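Local coordinates for VWFA domain-containing protein (PDB 3RAG), which is of unknown function but carries a von Willebrand factor A-type fold with a bound sodium ion and may mediate metal-dependent protein binding, as relatives do, at residues A[87-99]-A[122-135]. Sequence-based numbering, arbitrary orientation.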
loop_
_atom_site.group_PDB
_atom_site.type_symbol
_atom_site.label_atom_id
_atom_site.label_comp_id
_atom_site.label_asym_id
_atom_site.label_seq_id
_atom_site.Cartn_x
_atom_site.Cartn_y
_atom_site.Cartn_z
ATOM N N THR A 87 2.659 -4.430 5.064
ATOM C CA THR A 87 1.394 -3.756 5.377
ATOM C C THR A 87 1.251 -3.715 6.895
ATOM O O THR A 87 1.002 -2.659 7.483
ATOM C CB THR A 87 0.199 -4.470 4.722
ATOM O OG1 THR A 87 0.366 -4.433 3.303
ATOM C CG2 THR A 87 -1.137 -3.781 5.068
ATOM N N HIS A 88 1.453 -4.860 7.538
ATOM C CA HIS A 88 1.400 -4.884 9.008
ATOM C C HIS A 88 2.477 -4.045 9.703
ATOM O O HIS A 88 2.188 -3.308 10.663
ATOM C CB HIS A 88 1.367 -6.328 9.529
ATOM C CG HIS A 88 0.038 -6.993 9.336
ATOM N ND1 HIS A 88 -1.083 -6.640 10.061
ATOM C CD2 HIS A 88 -0.357 -7.974 8.489
ATOM C CE1 HIS A 88 -2.108 -7.379 9.674
ATOM N NE2 HIS A 88 -1.694 -8.199 8.723
ATOM N N GLN A 89 3.719 -4.119 9.229
ATOM C CA GLN A 89 4.763 -3.373 9.899
ATOM C C GLN A 89 4.582 -1.857 9.764
ATOM O O GLN A 89 4.787 -1.127 10.726
ATOM C CB GLN A 89 6.144 -3.852 9.433
ATOM C CG GLN A 89 7.299 -3.223 10.122
ATOM C CD GLN A 89 8.609 -3.908 9.751
ATOM O OE1 GLN A 89 8.612 -5.061 9.298
ATOM N NE2 GLN A 89 9.724 -3.200 9.933
ATOM N N THR A 90 4.194 -1.371 8.583
ATOM C CA THR A 90 3.965 0.068 8.428
ATOM C C THR A 90 2.684 0.530 9.162
ATOM O O THR A 90 2.667 1.625 9.726
ATOM C CB THR A 90 3.935 0.524 6.909
ATOM O OG1 THR A 90 2.935 -0.219 6.190
ATOM C CG2 THR A 90 5.306 0.312 6.243
HETATM N N MSE A 91 1.636 -0.300 9.177
HETATM C CA MSE A 91 0.429 0.001 9.978
HETATM C C MSE A 91 0.823 0.126 11.455
HETATM O O MSE A 91 0.449 1.079 12.149
HETATM C CB MSE A 91 -0.685 -1.067 9.763
HETATM C CG MSE A 91 -1.964 -0.932 10.659
HETATM SE SE MSE A 91 -3.489 -1.722 9.991
HETATM C CE MSE A 91 -2.649 -2.713 8.741
ATOM N N GLN A 92 1.638 -0.805 11.918
ATOM C CA GLN A 92 2.097 -0.756 13.309
ATOM C C GLN A 92 2.869 0.529 13.611
ATOM O O GLN A 92 2.603 1.187 14.606
ATOM C CB GLN A 92 2.946 -1.971 13.664
ATOM C CG GLN A 92 3.416 -1.928 15.122
ATOM C CD GLN A 92 4.310 -3.089 15.510
ATOM O OE1 GLN A 92 4.975 -3.698 14.670
ATOM N NE2 GLN A 92 4.333 -3.399 16.800
HETATM N N MSE A 93 3.823 0.897 12.754
HETATM C CA MSE A 93 4.568 2.135 12.966
HETATM C C MSE A 93 3.684 3.388 12.967
HETATM O O MSE A 93 3.863 4.294 13.795
HETATM C CB MSE A 93 5.728 2.260 11.950
HETATM C CG MSE A 93 6.889 1.305 12.273
HETATM SE SE MSE A 93 8.307 1.347 11.126
HETATM C CE MSE A 93 7.616 0.627 9.656
ATOM N N THR A 94 2.732 3.448 12.038
ATOM C CA THR A 94 1.844 4.592 11.961
ATOM C C THR A 94 1.001 4.693 13.243
ATOM O O THR A 94 0.827 5.775 13.813
ATOM C CB THR A 94 0.922 4.486 10.730
ATOM O OG1 THR A 94 1.730 4.551 9.533
ATOM C CG2 THR A 94 -0.087 5.623 10.712
ATOM N N LEU A 95 0.475 3.561 13.688
ATOM C CA LEU A 95 -0.371 3.559 14.886
ATOM C C LEU A 95 0.421 3.880 16.161
ATOM O O LEU A 95 -0.104 4.503 17.099
ATOM C CB LEU A 95 -1.116 2.224 15.007
ATOM C CG LEU A 95 -2.158 2.028 13.904
ATOM C CD1 LEU A 95 -2.661 0.597 13.957
ATOM C CD2 LEU A 95 -3.320 3.027 14.072
ATOM N N GLN A 96 1.683 3.459 16.206
ATOM C CA GLN A 96 2.537 3.813 17.333
ATOM C C GLN A 96 2.692 5.324 17.401
ATOM O O GLN A 96 2.682 5.910 18.481
ATOM C CB GLN A 96 3.910 3.134 17.239
ATOM C CG GLN A 96 3.852 1.636 17.480
ATOM C CD GLN A 96 5.172 0.920 17.229
ATOM O OE1 GLN A 96 5.434 -0.117 17.829
ATOM N NE2 GLN A 96 5.993 1.454 16.326
ATOM N N GLN A 97 2.823 5.957 16.242
ATOM C CA GLN A 97 2.959 7.406 16.186
ATOM C C GLN A 97 1.670 8.063 16.637
ATOM O O GLN A 97 1.696 9.048 17.365
ATOM C CB GLN A 97 3.322 7.883 14.762
ATOM C CG GLN A 97 4.569 7.218 14.170
ATOM C CD GLN A 97 4.748 7.460 12.647
ATOM O OE1 GLN A 97 3.773 7.580 11.880
ATOM N NE2 GLN A 97 6.006 7.518 12.216
ATOM N N VAL A 98 0.536 7.535 16.181
ATOM C CA VAL A 98 -0.759 8.070 16.585
ATOM C C VAL A 98 -0.926 8.019 18.100
ATOM O O VAL A 98 -1.361 8.992 18.734
ATOM C CB VAL A 98 -1.932 7.311 15.910
ATOM C CG1 VAL A 98 -3.263 7.684 16.556
ATOM C CG2 VAL A 98 -1.953 7.602 14.406
ATOM N N VAL A 99 -0.577 6.877 18.682
ATOM C CA VAL A 99 -0.765 6.703 20.126
ATOM C C VAL A 99 0.182 7.614 20.905
ATOM O O VAL A 99 -0.193 8.205 21.925
ATOM C CB VAL A 99 -0.600 5.239 20.542
ATOM C CG1 VAL A 99 -0.504 5.120 22.052
ATOM C CG2 VAL A 99 -1.764 4.414 20.022
ATOM N N VAL A 122 0.598 0.348 26.673
ATOM C CA VAL A 122 0.400 1.136 25.464
ATOM C C VAL A 122 0.639 0.298 24.217
ATOM O O VAL A 122 -0.067 0.439 23.230
ATOM C CB VAL A 122 1.278 2.400 25.453
ATOM C CG1 VAL A 122 1.269 3.049 24.058
ATOM C CG2 VAL A 122 0.784 3.379 26.511
HETATM N N MSE A 123 1.629 -0.585 24.251
HETATM C CA MSE A 123 1.853 -1.440 23.087
HETATM C C MSE A 123 0.672 -2.399 22.867
HETATM O O MSE A 123 0.362 -2.765 21.732
HETATM C CB MSE A 123 3.188 -2.184 23.191
HETATM C CG MSE A 123 4.423 -1.283 23.012
HETATM SE SE MSE A 123 4.447 -0.203 21.541
HETATM C CE MSE A 123 3.939 -1.357 20.216
ATOM N N GLN A 124 -0.006 -2.783 23.945
ATOM C CA GLN A 124 -1.206 -3.601 23.813
ATOM C C GLN A 124 -2.323 -2.806 23.144
ATOM O O GLN A 124 -3.075 -3.341 22.330
ATOM C CB GLN A 124 -1.675 -4.144 25.162
ATOM C CG GLN A 124 -0.944 -5.393 25.605
ATOM C CD GLN A 124 -1.508 -5.977 26.898
ATOM O OE1 GLN A 124 -2.236 -5.305 27.634
ATOM N NE2 GLN A 124 -1.180 -7.237 27.171
ATOM N N VAL A 125 -2.427 -1.528 23.495
ATOM C CA VAL A 125 -3.355 -0.625 22.814
ATOM C C VAL A 125 -3.052 -0.556 21.311
ATOM O O VAL A 125 -3.975 -0.609 20.487
ATOM C CB VAL A 125 -3.328 0.780 23.448
ATOM C CG1 VAL A 125 -3.979 1.803 22.548
ATOM C CG2 VAL A 125 -4.015 0.753 24.815
ATOM N N VAL A 126 -1.769 -0.461 20.960
ATOM C CA VAL A 126 -1.364 -0.400 19.556
ATOM C C VAL A 126 -1.709 -1.697 18.820
ATOM O O VAL A 126 -2.195 -1.662 17.696
ATOM C CB VAL A 126 0.147 -0.110 19.398
ATOM C CG1 VAL A 126 0.573 -0.232 17.908
ATOM C CG2 VAL A 126 0.475 1.272 19.939
ATOM N N GLU A 127 -1.462 -2.837 19.458
ATOM C CA GLU A 127 -1.814 -4.128 18.859
ATOM C C GLU A 127 -3.314 -4.231 18.644
ATOM O O GLU A 127 -3.775 -4.773 17.639
ATOM C CB GLU A 127 -1.330 -5.293 19.732
ATOM C CG GLU A 127 0.186 -5.396 19.809
ATOM C CD GLU A 127 0.644 -6.594 20.606
ATOM O OE1 GLU A 127 1.824 -6.615 21.023
ATOM O OE2 GLU A 127 -0.179 -7.515 20.814
ATOM N N LYS A 128 -4.081 -3.718 19.595
ATOM C CA LYS A 128 -5.533 -3.707 19.455
ATOM C C LYS A 128 -5.926 -2.823 18.271
ATOM O O LYS A 128 -6.736 -3.230 17.429
ATOM C CB LYS A 128 -6.201 -3.236 20.752
ATOM C CG LYS A 128 -7.736 -3.220 20.729
ATOM C CD LYS A 128 -8.294 -2.753 22.087
ATOM C CE LYS A 128 -9.806 -2.941 22.184
ATOM N NZ LYS A 128 -10.159 -4.387 22.119
ATOM N N LEU A 129 -5.320 -1.636 18.173
ATOM C CA LEU A 129 -5.595 -0.763 17.034
ATOM C C LEU A 129 -5.238 -1.463 15.713
ATOM O O LEU A 129 -5.978 -1.364 14.729
ATOM C CB LEU A 129 -4.794 0.547 17.132
ATOM C CG LEU A 129 -5.317 1.495 18.229
ATOM C CD1 LEU A 129 -4.328 2.618 18.493
ATOM C CD2 LEU A 129 -6.667 2.051 17.782
ATOM N N GLU A 130 -4.104 -2.162 15.698
ATOM C CA GLU A 130 -3.667 -2.848 14.482
ATOM C C GLU A 130 -4.717 -3.852 13.996
ATOM O O GLU A 130 -4.815 -4.128 12.796
ATOM C CB GLU A 130 -2.314 -3.532 14.699
ATOM C CG GLU A 130 -1.825 -4.276 13.464
ATOM C CD GLU A 130 -0.379 -4.743 13.563
ATOM O OE1 GLU A 130 0.255 -4.561 14.635
ATOM O OE2 GLU A 130 0.118 -5.286 12.551
ATOM N N ASP A 131 -5.511 -4.385 14.924
ATOM C CA ASP A 131 -6.570 -5.324 14.566
ATOM C C ASP A 131 -7.895 -4.654 14.234
ATOM O O ASP A 131 -8.672 -5.168 13.414
ATOM C CB ASP A 131 -6.792 -6.340 15.704
ATOM C CG ASP A 131 -7.919 -7.317 15.399
ATOM O OD1 ASP A 131 -7.784 -8.102 14.434
ATOM O OD2 ASP A 131 -8.938 -7.304 16.120
ATOM N N GLU A 132 -8.162 -3.517 14.874
ATOM C CA GLU A 132 -9.514 -2.943 14.914
ATOM C C GLU A 132 -9.781 -1.716 14.058
ATOM O O GLU A 132 -10.936 -1.451 13.718
ATOM C CB GLU A 132 -9.926 -2.651 16.372
ATOM C CG GLU A 132 -10.100 -3.886 17.175
ATOM C CD GLU A 132 -10.484 -3.596 18.622
ATOM O OE1 GLU A 132 -10.658 -2.405 18.963
ATOM O OE2 GLU A 132 -10.602 -4.561 19.403
ATOM N N VAL A 133 -8.748 -0.966 13.689
ATOM C CA VAL A 133 -8.994 0.207 12.848
ATOM C C VAL A 133 -9.431 -0.225 11.451
ATOM O O VAL A 133 -9.155 -1.347 11.018
ATOM C CB VAL A 133 -7.755 1.169 12.740
ATOM C CG1 VAL A 133 -7.292 1.652 14.133
ATOM C CG2 VAL A 133 -6.581 0.526 11.957
ATOM N N ALA A 134 -10.120 0.666 10.753
ATOM C CA ALA A 134 -10.413 0.447 9.347
ATOM C C ALA A 134 -9.091 0.514 8.576
ATOM O O ALA A 134 -8.187 1.262 8.946
ATOM C CB ALA A 134 -11.432 1.489 8.823
ATOM N N LEU A 135 -8.976 -0.296 7.528
ATOM C CA LEU A 135 -7.791 -0.288 6.688
ATOM C C LEU A 135 -8.258 -0.013 5.279
ATOM O O LEU A 135 -9.057 -0.782 4.724
ATOM C CB LEU A 135 -7.086 -1.645 6.746
ATOM C CG LEU A 135 -5.964 -1.865 5.722
ATOM C CD1 LEU A 135 -4.932 -0.748 5.824
ATOM C CD2 LEU A 135 -5.331 -3.228 5.933
#
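The imidazole of His88 meets the carboxylate of Glu130 at its edge, where ND1 gives a hydrogen bond to Glu130 OE2 over 3.1 Å. Glu130 was modelled in two conformers and this bond belongs to the one described, so it is probably not permanent. The bond is bent, 138° at the hydrogen; OE2, a little out of the imidazole plane, accepts through its anti lone pair, and ring and carboxylate planes stand 40° apart. Glu130 reaches across because CG lies anti to its backbone N and the chain runs on extended, a knob seated among His88, Met91, Gln92 and Leu95. The other oxygen, OE1, crosses the aliphatic part of Gln92 at a slant, 3.9 Å from its CB. With an alanine at His88, the carboxylate would lose the imidazole N-H, and this conformer would probably be less favoured. The successive helices 79-106 and 116-132 pack obliquely at 127°, knobs into holes, and the chain then enters strand 135-142, next to strand 10-17 in the sheet of the vWA-like alpha/beta fold. Val99 is a second knob, among Val122, Val125, Val126 and Leu129; its CG1 presses tightly on Val122 CG1 at 3.4 Å. Val126 returns the interlock, with CG1 3.8 Å from Gln96 CG. Met91, present as selenomethionine and bent at its end, brings CE to 3.9 Å from Leu135 CD2, beside Ile10.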